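Sensory box/GGDEF family protein (Caulobacter crescentus, PDB 4YME) probably makes or breaks down cyclic di-GMP at the membrane, the chain here being the GGDEF (diguanylate cyclase-type) domain of a longer protein that also carries PAS and EAL domains. Local coordinates at residues A35-L41 with D83-Q89; L59-T63 with E120-G124; S126-S130 with N145-L150. One frame throughout, in Å; residues are numbered along the deposited sequence. Where two conformers were deposited one is given.

Interaction 1. Residues A35-L41 with D83-Q89; sequences AVICIDL and DEFIVVQ
Strands 35-41 and 84-89 run antiparallel, their axes 4.6 Å apart at an angle of 152°, and Ala35, Ile37 and Ile39 form hydrogen-bonded pairs with Gln89, Val87 and Phe85. The shortest of the six backbone bonds runs from Ile39 N to Phe85 O, 2.8 Å. On the face of Ile37 and Ile39, the Ile39 and Val87 side chains cross, Ile39 CD1 and Val87 CG2 3.9 Å apart; Ile39 CG1, anti to the carbonyl carbon (chi1 -59°), carries CD1 out over this face to Val87. Ile39 O lies off the edge of the Phe85 ring, near its plane, and the ring packs on Leu60, Thr63 and Leu67 of helix 53-70. These are the central strands of the ferredoxin-like GGDEF sheet, and Asp83, Glu84 and Phe85 end the signature motif itself, at the turn joining strands 76-81 and 84-91. There Asp83 OD2 accepts a hydrogen bond from Leu41 N at 3.0 Å, met from 44° above the carboxylate plane, and Asp83 CB slides past Leu41 CB and CG. Asp40 OD2 comes within 4.4 Å of Asp83 OD2 and forms a salt bridge with Lys154. On the other face Val36 CG1 touches Ile86 CG2 at 3.9 Å, while Ile86 CD1 reaches Cys38 CB under helix 139-156.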
ATOM      1  N   ALA A  35      -2.549  -0.580  11.440  1.00 16.79           N
ATOM      2  CA  ALA A  35      -1.459   0.172  10.769  1.00 16.12           C
ATOM      3  C   ALA A  35      -1.851   0.508   9.355  1.00 15.63           C
ATOM      4  O   ALA A  35      -2.601  -0.275   8.701  1.00 15.88           O
ATOM      5  CB  ALA A  35      -0.186  -0.625  10.725  1.00 17.01           C
ATOM      6  N   VAL A  36      -1.388   1.651   8.881  1.00 15.34           N
ATOM      7  CA  VAL A  36      -1.613   2.090   7.498  1.00 15.39           C
ATOM      8  C   VAL A  36      -0.261   2.219   6.851  1.00 15.44           C
ATOM      9  O   VAL A  36       0.596   2.958   7.338  1.00 15.89           O
ATOM     10  CB  VAL A  36      -2.398   3.387   7.443  1.00 15.78           C
ATOM     11  CG1 VAL A  36      -2.545   3.924   6.049  1.00 16.75           C
ATOM     12  CG2 VAL A  36      -3.781   3.168   8.197  1.00 16.20           C
ATOM     13  N   ILE A  37      -0.114   1.584   5.700  1.00 15.48           N
ATOM     14  CA  ILE A  37       1.116   1.511   4.962  1.00 15.82           C
ATOM     15  C   ILE A  37       0.910   2.132   3.615  1.00 16.17           C
ATOM     16  O   ILE A  37       0.098   1.630   2.834  1.00 16.15           O
ATOM     17  CB  ILE A  37       1.604   0.085   4.824  1.00 17.43           C
ATOM     18  CG1 ILE A  37       1.783  -0.563   6.190  1.00 18.80           C
ATOM     19  CG2 ILE A  37       2.894   0.043   4.041  1.00 18.88           C
ATOM     20  CD1 ILE A  37       1.990  -2.037   6.221  1.00 20.94           C
ATOM     21  N   CYS A  38       1.632   3.201   3.329  1.00 16.27           N
ATOM     22  CA  CYS A  38       1.599   3.847   2.027  0.50 17.70           C
ATOM     23  C   CYS A  38       2.805   3.405   1.195  1.00 17.35           C
ATOM     24  O   CYS A  38       3.928   3.416   1.683  1.00 18.31           O
ATOM     25  CB  CYS A  38       1.588   5.361   2.265  0.50 18.74           C
ATOM     26  SG  CYS A  38       1.393   6.418   0.821  0.50 21.96           S
ATOM     27  N   ILE A  39       2.563   3.017  -0.055  1.00 15.65           N
ATOM     28  CA  ILE A  39       3.573   2.381  -0.885  1.00 17.23           C
ATOM     29  C   ILE A  39       3.640   3.063  -2.219  1.00 17.79           C
ATOM     30  O   ILE A  39       2.600   3.427  -2.773  1.00 17.22           O
ATOM     31  CB  ILE A  39       3.171   0.927  -1.191  1.00 17.89           C
ATOM     32  CG1 ILE A  39       3.010   0.118   0.089  1.00 18.83           C
ATOM     33  CG2 ILE A  39       4.127   0.261  -2.194  1.00 19.10           C
ATOM     34  CD1 ILE A  39       2.230  -1.185  -0.058  1.00 20.93           C
ATOM     35  N   ASP A  40       4.842   3.272  -2.745  1.00 18.15           N
ATOM     36  CA  ASP A  40       4.910   3.719  -4.125  1.00 20.28           C
ATOM     37  C   ASP A  40       6.020   3.016  -4.844  1.00 19.29           C
ATOM     38  O   ASP A  40       6.788   2.321  -4.216  1.00 21.35           O
ATOM     39  CB  ASP A  40       4.870   5.201  -4.288  1.00 22.48           C
ATOM     40  CG  ASP A  40       6.137   5.885  -4.025  1.00 24.05           C
ATOM     41  OD1 ASP A  40       7.119   5.249  -3.622  1.00 24.38           O
ATOM     42  OD2 ASP A  40       6.138   7.079  -4.413  1.00 30.81           O
ATOM     43  N   LEU A  41       6.011   3.084  -6.161  1.00 17.81           N
ATOM     44  CA  LEU A  41       6.941   2.314  -6.973  1.00 18.27           C
ATOM     45  C   LEU A  41       8.128   3.194  -7.388  1.00 19.23           C
ATOM     46  O   LEU A  41       7.964   4.317  -7.858  1.00 21.92           O
ATOM     47  CB  LEU A  41       6.231   1.726  -8.214  1.00 17.93           C
ATOM     48  CG  LEU A  41       5.094   0.763  -7.870  1.00 17.84           C
ATOM     49  CD1 LEU A  41       4.486   0.234  -9.164  1.00 18.52           C
ATOM     50  CD2 LEU A  41       5.567  -0.426  -6.947  1.00 19.63           C
ATOM     51  N   ASP A  83       0.854   5.388  -9.001  1.00 18.57           N
ATOM     52  CA  ASP A  83       1.525   4.262  -8.386  1.00 18.07           C
ATOM     53  C   ASP A  83       1.525   4.313  -6.864  1.00 17.55           C
ATOM     54  O   ASP A  83       2.393   3.699  -6.242  1.00 18.15           O
ATOM     55  CB  ASP A  83       2.950   4.147  -8.879  1.00 18.54           C
ATOM     56  CG  ASP A  83       3.841   5.323  -8.432  1.00 19.80           C
ATOM     57  OD1 ASP A  83       3.340   6.464  -8.326  1.00 21.84           O
ATOM     58  OD2 ASP A  83       5.022   5.048  -8.183  1.00 21.26           O
ATOM     59  N   GLU A  84       0.528   4.944  -6.292  1.00 18.36           N
ATOM     60  CA  GLU A  84       0.369   5.055  -4.850  0.50 19.09           C
ATOM     61  C   GLU A  84      -0.636   4.022  -4.347  1.00 17.87           C
ATOM     62  O   GLU A  84      -1.811   4.054  -4.737  1.00 17.89           O
ATOM     63  CB  GLU A  84      -0.162   6.419  -4.542  0.50 22.15           C
ATOM     64  CG  GLU A  84       0.855   7.530  -4.696  0.50 24.92           C
ATOM     65  CD  GLU A  84       0.333   8.681  -3.902  0.50 27.55           C
ATOM     66  OE1 GLU A  84       0.423   8.621  -2.652  0.50 30.14           O
ATOM     67  OE2 GLU A  84      -0.290   9.541  -4.542  0.50 32.79           O
ATOM     68  N   PHE A  85      -0.164   3.116  -3.529  1.00 15.67           N
ATOM     69  CA  PHE A  85      -0.985   2.049  -2.962  1.00 15.32           C
ATOM     70  C   PHE A  85      -1.037   2.199  -1.459  1.00 15.52           C
ATOM     71  O   PHE A  85      -0.155   2.840  -0.837  1.00 15.11           O
ATOM     72  CB  PHE A  85      -0.405   0.719  -3.316  1.00 15.15           C
ATOM     73  CG  PHE A  85      -0.415   0.413  -4.807  1.00 14.60           C
ATOM     74  CD1 PHE A  85       0.571   0.852  -5.644  1.00 15.90           C
ATOM     75  CD2 PHE A  85      -1.422  -0.395  -5.335  1.00 14.95           C
ATOM     76  CE1 PHE A  85       0.560   0.523  -6.997  1.00 15.73           C
ATOM     77  CE2 PHE A  85      -1.443  -0.720  -6.678  1.00 15.01           C
ATOM     78  CZ  PHE A  85      -0.439  -0.246  -7.536  1.00 15.58           C
ATOM     79  N   ILE A  86      -2.081   1.638  -0.838  1.00 14.76           N
ATOM     80  CA  ILE A  86      -2.213   1.635   0.600  1.00 15.81           C
ATOM     81  C   ILE A  86      -2.579   0.241   1.038  1.00 15.31           C
ATOM     82  O   ILE A  86      -3.463  -0.416   0.436  1.00 15.39           O
ATOM     83  CB  ILE A  86      -3.313   2.588   1.077  1.00 19.11           C
ATOM     84  CG1 ILE A  86      -3.020   4.009   0.693  1.00 22.69           C
ATOM     85  CG2 ILE A  86      -3.598   2.413   2.579  1.00 19.34           C
ATOM     86  CD1 ILE A  86      -2.155   4.676   1.587  1.00 26.08           C
ATOM     87  N   VAL A  87      -1.945  -0.225   2.108  1.00 14.76           N
ATOM     88  CA  VAL A  87      -2.352  -1.454   2.775  1.00 14.60           C
ATOM     89  C   VAL A  87      -2.729  -1.114   4.186  1.00 15.09           C
ATOM     90  O   VAL A  87      -2.011  -0.391   4.894  1.00 16.30           O
ATOM     91  CB  VAL A  87      -1.226  -2.513   2.773  1.00 15.45           C
ATOM     92  CG1 VAL A  87      -1.584  -3.653   3.679  1.00 17.40           C
ATOM     93  CG2 VAL A  87      -0.914  -2.961   1.342  1.00 15.98           C
ATOM     94  N   VAL A  88      -3.898  -1.581   4.603  1.00 13.57           N
ATOM     95  CA  VAL A  88      -4.338  -1.476   5.981  1.00 14.53           C
ATOM     96  C   VAL A  88      -4.243  -2.824   6.640  1.00 14.91           C
ATOM     97  O   VAL A  88      -4.855  -3.785   6.189  1.00 14.74           O
ATOM     98  CB  VAL A  88      -5.766  -0.886   6.080  1.00 14.20           C
ATOM     99  CG1 VAL A  88      -6.223  -0.870   7.534  1.00 15.47           C
ATOM    100  CG2 VAL A  88      -5.871   0.469   5.426  1.00 15.57           C
ATOM    101  N   GLN A  89      -3.440  -2.879   7.710  1.00 15.26           N
ATOM    102  CA  GLN A  89      -3.192  -4.117   8.443  1.00 16.12           C
ATOM    103  C   GLN A  89      -3.961  -4.086   9.761  1.00 16.41           C
ATOM    104  O   GLN A  89      -3.798  -3.189  10.562  1.00 16.46           O
ATOM    105  CB  GLN A  89      -1.704  -4.212   8.776  1.00 18.34           C
ATOM    106  CG  GLN A  89      -1.405  -5.498   9.510  1.00 20.60           C
ATOM    107  CD  GLN A  89      -0.010  -5.460  10.152  1.00 20.56           C
ATOM    108  OE1 GLN A  89       0.382  -4.458  10.794  1.00 23.29           O
ATOM    109  NE2 GLN A  89       0.705  -6.523   9.988  1.00 23.45           N
TER

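Interaction 2. Residues L59-T63 with E120-G124; sequences LLVET and ELAMG
Leu59 CD2 meets the selenium of selenomethionine Met123 at 3.6 Å and Leu121 CB at 3.8 Å, so that one methyl branch of the helix residue fits against two side chains of the segment 120-124. The chains of Leu59 and Met123 slide past each other in opposite directions, and Leu121 lies across the same methyl. Met123 is bent at both outer torsions (chi2 -100°, chi3 -60°), which turns its end along the helix from Leu59 to Thr63 and brings CE to 3.3 Å from Thr63 OG1. Glu62 CG stands 4.5 Å from the same Met123 CE. The Thr63 hydroxyl donates a hydrogen bond to Leu59 O at 2.8 Å, approaching 35° above the carbonyl plane. Thr63 N reaches the same oxygen from the opposite face at 2.9 Å; two donors thus grip Leu59 O, and the OG1 bond holds the side-chain rotation of Thr63. The contact joins helix 53-70 of the GGDEF domain to the end of the small hairpin 114-121, where the chain leaves strand 119-121 and heads for the main sheet. Further out, the Glu62 carboxylate turns to salt bridges with Arg65 and Arg66. Val114 of the partner strand touches Leu59, Glu62 and Leu121, and Leu41 packs on Leu59 and Thr63. Ala47 of helix 44-51 also lies against Leu59.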
ATOM      1  N   LEU A  59       2.928  -2.462 -14.520  1.00 16.82           N
ATOM      2  CA  LEU A  59       3.505  -2.396 -13.169  1.00 17.07           C
ATOM      3  C   LEU A  59       2.403  -2.368 -12.145  1.00 15.85           C
ATOM      4  O   LEU A  59       2.502  -3.029 -11.100  1.00 16.20           O
ATOM      5  CB  LEU A  59       4.439  -1.192 -12.919  1.00 18.30           C
ATOM      6  CG  LEU A  59       5.745  -1.125 -13.707  1.00 20.92           C
ATOM      7  CD1 LEU A  59       6.484   0.146 -13.334  1.00 21.97           C
ATOM      8  CD2 LEU A  59       6.605  -2.299 -13.503  1.00 22.09           C
ATOM      9  N   LEU A  60       1.396  -1.536 -12.431  1.00 15.63           N
ATOM     10  CA  LEU A  60       0.275  -1.389 -11.468  1.00 15.32           C
ATOM     11  C   LEU A  60      -0.488  -2.682 -11.283  1.00 14.93           C
ATOM     12  O   LEU A  60      -0.835  -3.075 -10.172  1.00 14.13           O
ATOM     13  CB  LEU A  60      -0.622  -0.212 -11.822  1.00 15.75           C
ATOM     14  CG  LEU A  60       0.089   1.148 -11.966  1.00 16.64           C
ATOM     15  CD1 LEU A  60      -0.876   2.220 -12.386  1.00 16.68           C
ATOM     16  CD2 LEU A  60       0.776   1.520 -10.669  1.00 17.05           C
ATOM     17  N   VAL A  61      -0.772  -3.361 -12.386  1.00 15.68           N
ATOM     18  CA  VAL A  61      -1.527  -4.615 -12.385  1.00 15.67           C
ATOM     19  C   VAL A  61      -0.768  -5.697 -11.656  1.00 15.30           C
ATOM     20  O   VAL A  61      -1.325  -6.428 -10.840  1.00 14.94           O
ATOM     21  CB  VAL A  61      -1.844  -5.025 -13.846  1.00 16.69           C
ATOM     22  CG1 VAL A  61      -2.299  -6.443 -13.922  1.00 17.34           C
ATOM     23  CG2 VAL A  61      -2.947  -4.058 -14.359  1.00 17.28           C
ATOM     24  N   GLU A  62       0.537  -5.757 -11.877  1.00 15.23           N
ATOM     25  CA  GLU A  62       1.315  -6.797 -11.204  1.00 16.03           C
ATOM     26  C   GLU A  62       1.466  -6.460  -9.706  1.00 15.26           C
ATOM     27  O   GLU A  62       1.419  -7.354  -8.883  1.00 15.24           O
ATOM     28  CB  GLU A  62       2.668  -6.934 -11.860  1.00 17.11           C
ATOM     29  CG  GLU A  62       3.585  -7.937 -11.199  1.00 18.36           C
ATOM     30  CD  GLU A  62       3.140  -9.335 -11.189  1.00 20.66           C
ATOM     31  OE1 GLU A  62       2.155  -9.730 -11.858  1.00 20.77           O
ATOM     32  OE2 GLU A  62       3.683 -10.153 -10.410  1.00 23.71           O
ATOM     33  N   THR A  63       1.640  -5.189  -9.361  1.00 14.72           N
ATOM     34  CA  THR A  63       1.713  -4.788  -7.938  1.00 15.03           C
ATOM     35  C   THR A  63       0.452  -5.244  -7.251  1.00 14.97           C
ATOM     36  O   THR A  63       0.500  -5.796  -6.174  1.00 15.46           O
ATOM     37  CB  THR A  63       1.882  -3.271  -7.812  1.00 14.83           C
ATOM     38  OG1 THR A  63       3.173  -2.914  -8.387  1.00 16.09           O
ATOM     39  CG2 THR A  63       1.866  -2.798  -6.366  1.00 15.13           C
ATOM     40  N   GLU A 120      11.773  -6.933 -19.385  1.00 33.47           N
ATOM     41  CA  GLU A 120      11.456  -6.861 -17.956  1.00 31.73           C
ATOM     42  C   GLU A 120      11.530  -5.433 -17.507  1.00 29.44           C
ATOM     43  O   GLU A 120      12.426  -4.695 -17.857  1.00 31.02           O
ATOM     44  CB  GLU A 120      12.392  -7.725 -17.140  1.00 36.40           C
ATOM     45  CG  GLU A 120      12.058  -9.196 -17.285  1.00 42.12           C
ATOM     46  CD  GLU A 120      12.782 -10.052 -16.300  1.00 46.63           C
ATOM     47  OE1 GLU A 120      13.935  -9.729 -15.932  1.00 51.75           O
ATOM     48  OE2 GLU A 120      12.197 -11.070 -15.885  1.00 52.49           O
ATOM     49  N   LEU A 121      10.540  -5.041 -16.717  1.00 24.59           N
ATOM     50  CA  LEU A 121      10.426  -3.717 -16.170  1.00 23.21           C
ATOM     51  C   LEU A 121      10.838  -3.739 -14.696  1.00 22.02           C
ATOM     52  O   LEU A 121      10.465  -4.669 -13.928  1.00 21.24           O
ATOM     53  CB  LEU A 121       9.011  -3.235 -16.277  1.00 23.83           C
ATOM     54  CG  LEU A 121       8.409  -3.146 -17.676  1.00 24.27           C
ATOM     55  CD1 LEU A 121       6.975  -2.691 -17.474  1.00 24.67           C
ATOM     56  CD2 LEU A 121       9.158  -2.187 -18.488  1.00 25.99           C
ATOM     57  N   ALA A 122      11.679  -2.757 -14.342  1.00 21.08           N
ATOM     58  CA  ALA A 122      12.154  -2.572 -12.954  1.00 22.48           C
ATOM     59  C   ALA A 122      11.029  -2.253 -12.004  1.00 22.12           C
ATOM     60  O   ALA A 122      10.194  -1.369 -12.203  1.00 22.07           O
ATOM     61  CB  ALA A 122      13.167  -1.496 -12.914  1.00 21.80           C
HETATM   62  N   MSE A 123      10.959  -3.077 -10.961  1.00 25.73           N
HETATM   63  CA  MSE A 123       9.990  -2.830  -9.879  0.60 25.36           C
HETATM   64  C   MSE A 123      10.843  -2.241  -8.714  1.00 26.04           C
HETATM   65  O   MSE A 123      11.791  -1.505  -8.960  1.00 32.71           O
HETATM   66  CB  MSE A 123       9.124  -4.077  -9.565  0.60 23.13           C
HETATM   67  CG  MSE A 123       8.099  -4.524 -10.628  0.60 22.17           C
HETATM   68 SE   MSE A 123       6.160  -4.054 -10.438  0.40 19.86          SE
HETATM   69  CE  MSE A 123       5.771  -4.923  -8.746  0.60 21.64           C
ATOM     70  N   GLY A 124      10.523  -2.522  -7.454  1.00 24.43           N
ATOM     71  CA  GLY A 124      11.132  -1.853  -6.326  1.00 23.59           C
ATOM     72  C   GLY A 124      10.132  -0.848  -5.793  1.00 21.83           C
ATOM     73  O   GLY A 124       9.504  -0.153  -6.547  1.00 22.51           O
TER

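Interaction 3. Residues S126-S130 with N145-L150; sequences SLGVS and NADMAL
Asn145 OD1 is gripped by two donors: Ser130 OG at 2.8 Å, lying in the carbonyl plane on a lone pair, and a water, also at 2.8 Å. The same water donates to Val129 O at 2.7 Å, so the amide oxygen is tied to the strand both directly and through the water to Val129, the residue before Ser130. Asn145 CG stands anti to its own backbone nitrogen (chi1 -174°), which carries the amide across to the serine. Ser130 OG also lies close to Ala146 CB, at 3.2 Å, so the hydroxyl is wedged against the helix. Here helix 139-156, the C-terminal helix of the ferredoxin-like GGDEF domain, packs on strand 125-131 at the edge of the four-stranded sheet; the axes of 145-150 and 126-130 make an angle of 140° and approach to 5.9 Å. The tight spacing turns on Gly128: its CA comes to 3.7 Å from Leu150 N, and the place a side chain would take is filled by the helix backbone at Ala146, Ala149 and Leu150. Ala149 CB fits beside it, against Val129 N and Gly128 CA. Farther along, Leu150 CD1 extends over the strand backbone to 3.5 Å from Ser126 O and also meets Ser126 CB. Leu150 packs besides on Cys38 of the adjacent strand, while Ser126 OG bonds to Asp42.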
ATOM      1  N   SER A 126       8.993   1.872  -2.207  1.00 19.21           N
ATOM      2  CA  SER A 126       9.260   2.563  -0.966  1.00 19.56           C
ATOM      3  C   SER A 126       7.997   2.612  -0.169  1.00 18.90           C
ATOM      4  O   SER A 126       6.913   2.571  -0.771  1.00 17.87           O
ATOM      5  CB  SER A 126       9.724   3.967  -1.254  1.00 21.83           C
ATOM      6  OG  SER A 126      10.962   3.973  -1.947  1.00 22.91           O
ATOM      7  N   LEU A 127       8.079   2.644   1.137  1.00 18.67           N
ATOM      8  CA  LEU A 127       6.899   2.645   1.961  1.00 19.79           C
ATOM      9  C   LEU A 127       7.047   3.447   3.225  1.00 18.86           C
ATOM     10  O   LEU A 127       8.192   3.671   3.714  1.00 20.05           O
ATOM     11  CB  LEU A 127       6.340   1.273   2.204  1.00 23.74           C
ATOM     12  CG  LEU A 127       7.076   0.235   2.921  1.00 24.51           C
ATOM     13  CD1 LEU A 127       7.076   0.498   4.400  1.00 26.32           C
ATOM     14  CD2 LEU A 127       6.332  -1.087   2.663  1.00 24.28           C
ATOM     15  N   GLY A 128       5.920   3.913   3.723  1.00 17.33           N
ATOM     16  CA  GLY A 128       5.816   4.607   5.005  1.00 18.05           C
ATOM     17  C   GLY A 128       4.719   4.008   5.820  1.00 17.78           C
ATOM     18  O   GLY A 128       3.675   3.612   5.248  1.00 18.01           O
ATOM     19  N   VAL A 129       4.867   4.010   7.119  1.00 17.19           N
ATOM     20  CA  VAL A 129       3.961   3.348   8.035  1.00 17.78           C
ATOM     21  C   VAL A 129       3.443   4.337   9.063  1.00 18.91           C
ATOM     22  O   VAL A 129       4.238   5.038   9.724  1.00 19.48           O
ATOM     23  CB  VAL A 129       4.650   2.187   8.776  1.00 19.60           C
ATOM     24  CG1 VAL A 129       3.654   1.486   9.754  1.00 21.08           C
ATOM     25  CG2 VAL A 129       5.194   1.181   7.795  1.00 21.30           C
ATOM     26  N   SER A 130       2.141   4.332   9.283  1.00 18.38           N
ATOM     27  CA  SER A 130       1.499   5.034  10.386  0.60 19.15           C
ATOM     28  C   SER A 130       0.746   4.063  11.254  1.00 19.03           C
ATOM     29  O   SER A 130       0.073   3.138  10.761  1.00 18.38           O
ATOM     30  CB  SER A 130       0.546   6.088   9.869  0.60 21.12           C
ATOM     31  OG  SER A 130       1.219   6.908   8.950  0.60 21.89           O
ATOM     32  N   ASN A 145      -0.578  11.058   7.554  1.00 21.93           N
ATOM     33  CA  ASN A 145       0.652  10.734   8.297  0.60 21.81           C
ATOM     34  C   ASN A 145       1.418   9.642   7.580  1.00 21.75           C
ATOM     35  O   ASN A 145       2.661   9.655   7.564  1.00 21.99           O
ATOM     36  CB  ASN A 145       0.353  10.231   9.693  0.60 22.25           C
ATOM     37  CG  ASN A 145       1.604  10.051  10.494  0.60 24.29           C
ATOM     38  OD1 ASN A 145       2.210   8.978  10.494  0.60 25.50           O
ATOM     39  ND2 ASN A 145       2.041  11.114  11.128  0.60 25.68           N
ATOM     40  N   ALA A 146       0.713   8.693   6.961  1.00 21.18           N
ATOM     41  CA  ALA A 146       1.430   7.614   6.246  1.00 21.37           C
ATOM     42  C   ALA A 146       2.072   8.162   4.995  1.00 22.28           C
ATOM     43  O   ALA A 146       3.144   7.710   4.621  1.00 21.38           O
ATOM     44  CB  ALA A 146       0.491   6.440   5.914  1.00 21.06           C
ATOM     45  N   ASP A 147       1.443   9.138   4.369  1.00 23.60           N
ATOM     46  CA  ASP A 147       2.008   9.766   3.163  1.00 25.92           C
ATOM     47  C   ASP A 147       3.264  10.586   3.536  1.00 24.85           C
ATOM     48  O   ASP A 147       4.294  10.572   2.810  1.00 23.58           O
ATOM     49  CB  ASP A 147       0.919  10.650   2.545  1.00 28.65           C
ATOM     50  CG  ASP A 147       1.243  11.103   1.136  1.00 31.78           C
ATOM     51  OD1 ASP A 147       1.559  10.218   0.281  1.00 35.08           O
ATOM     52  OD2 ASP A 147       1.106  12.329   0.883  1.00 35.67           O
HETATM   53  N   MSE A 148       3.223  11.283   4.664  1.00 23.36           N
HETATM   54  CA  MSE A 148       4.373  11.981   5.179  1.00 22.07           C
HETATM   55  C   MSE A 148       5.502  10.979   5.498  1.00 21.44           C
HETATM   56  O   MSE A 148       6.690  11.232   5.194  1.00 20.06           O
HETATM   57  CB  MSE A 148       3.999  12.778   6.402  1.00 24.29           C
HETATM   58  CG  MSE A 148       5.008  13.581   6.944  1.00 24.86           C
HETATM   59 SE   MSE A 148       4.354  15.029   8.132  0.75 24.72          SE
HETATM   60  CE  MSE A 148       3.618  13.914   9.498  1.00 25.82           C
ATOM     61  N   ALA A 149       5.134   9.854   6.099  1.00 20.63           N
ATOM     62  CA  ALA A 149       6.114   8.808   6.398  1.00 19.77           C
ATOM     63  C   ALA A 149       6.735   8.262   5.121  1.00 20.19           C
ATOM     64  O   ALA A 149       7.923   7.969   5.089  1.00 20.54           O
ATOM     65  CB  ALA A 149       5.431   7.705   7.203  1.00 20.74           C
ATOM     66  N   LEU A 150       5.954   8.174   4.054  1.00 19.87           N
ATOM     67  CA  LEU A 150       6.470   7.744   2.746  1.00 19.72           C
ATOM     68  C   LEU A 150       7.485   8.759   2.240  1.00 20.36           C
ATOM     69  O   LEU A 150       8.570   8.358   1.795  1.00 21.91           O
ATOM     70  CB  LEU A 150       5.361   7.505   1.721  1.00 21.00           C
ATOM     71  CG  LEU A 150       5.830   7.163   0.286  1.00 21.22           C
ATOM     72  CD1 LEU A 150       6.633   5.886   0.214  1.00 22.02           C
ATOM     73  CD2 LEU A 150       4.638   6.991  -0.583  1.00 22.65           C
TER
HETATM   74  O   HOH W   1       4.541   7.548  10.787  1.00 27.55           O

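How the interactions relate
All three contacts belong to one ferredoxin-like GGDEF domain. Interaction 1 lies at its centre, and interaction 3 is about 8 Å away between centres: strand 33-41 is the neighbour of both 84-91 and 125-131, and backbone bonds such as Cys38 N to Gly128 O continue the sheet, with Leu150 reaching Cys38. Interaction 2 sits about 15 Å from interaction 1, linked by Thr63 and Leu60 of helix 53-70 packing on Leu41, Asp83 and Phe85. Along the chain the segments of 1 and 2 alternate, whereas 3 follows both; the centres of 2 and 3 are about 20 Å apart, and they meet only where 120-124 leads into 126-130. The GGDEF turn is thus backed by helix 53-70, with helix 139-156 across the sheet.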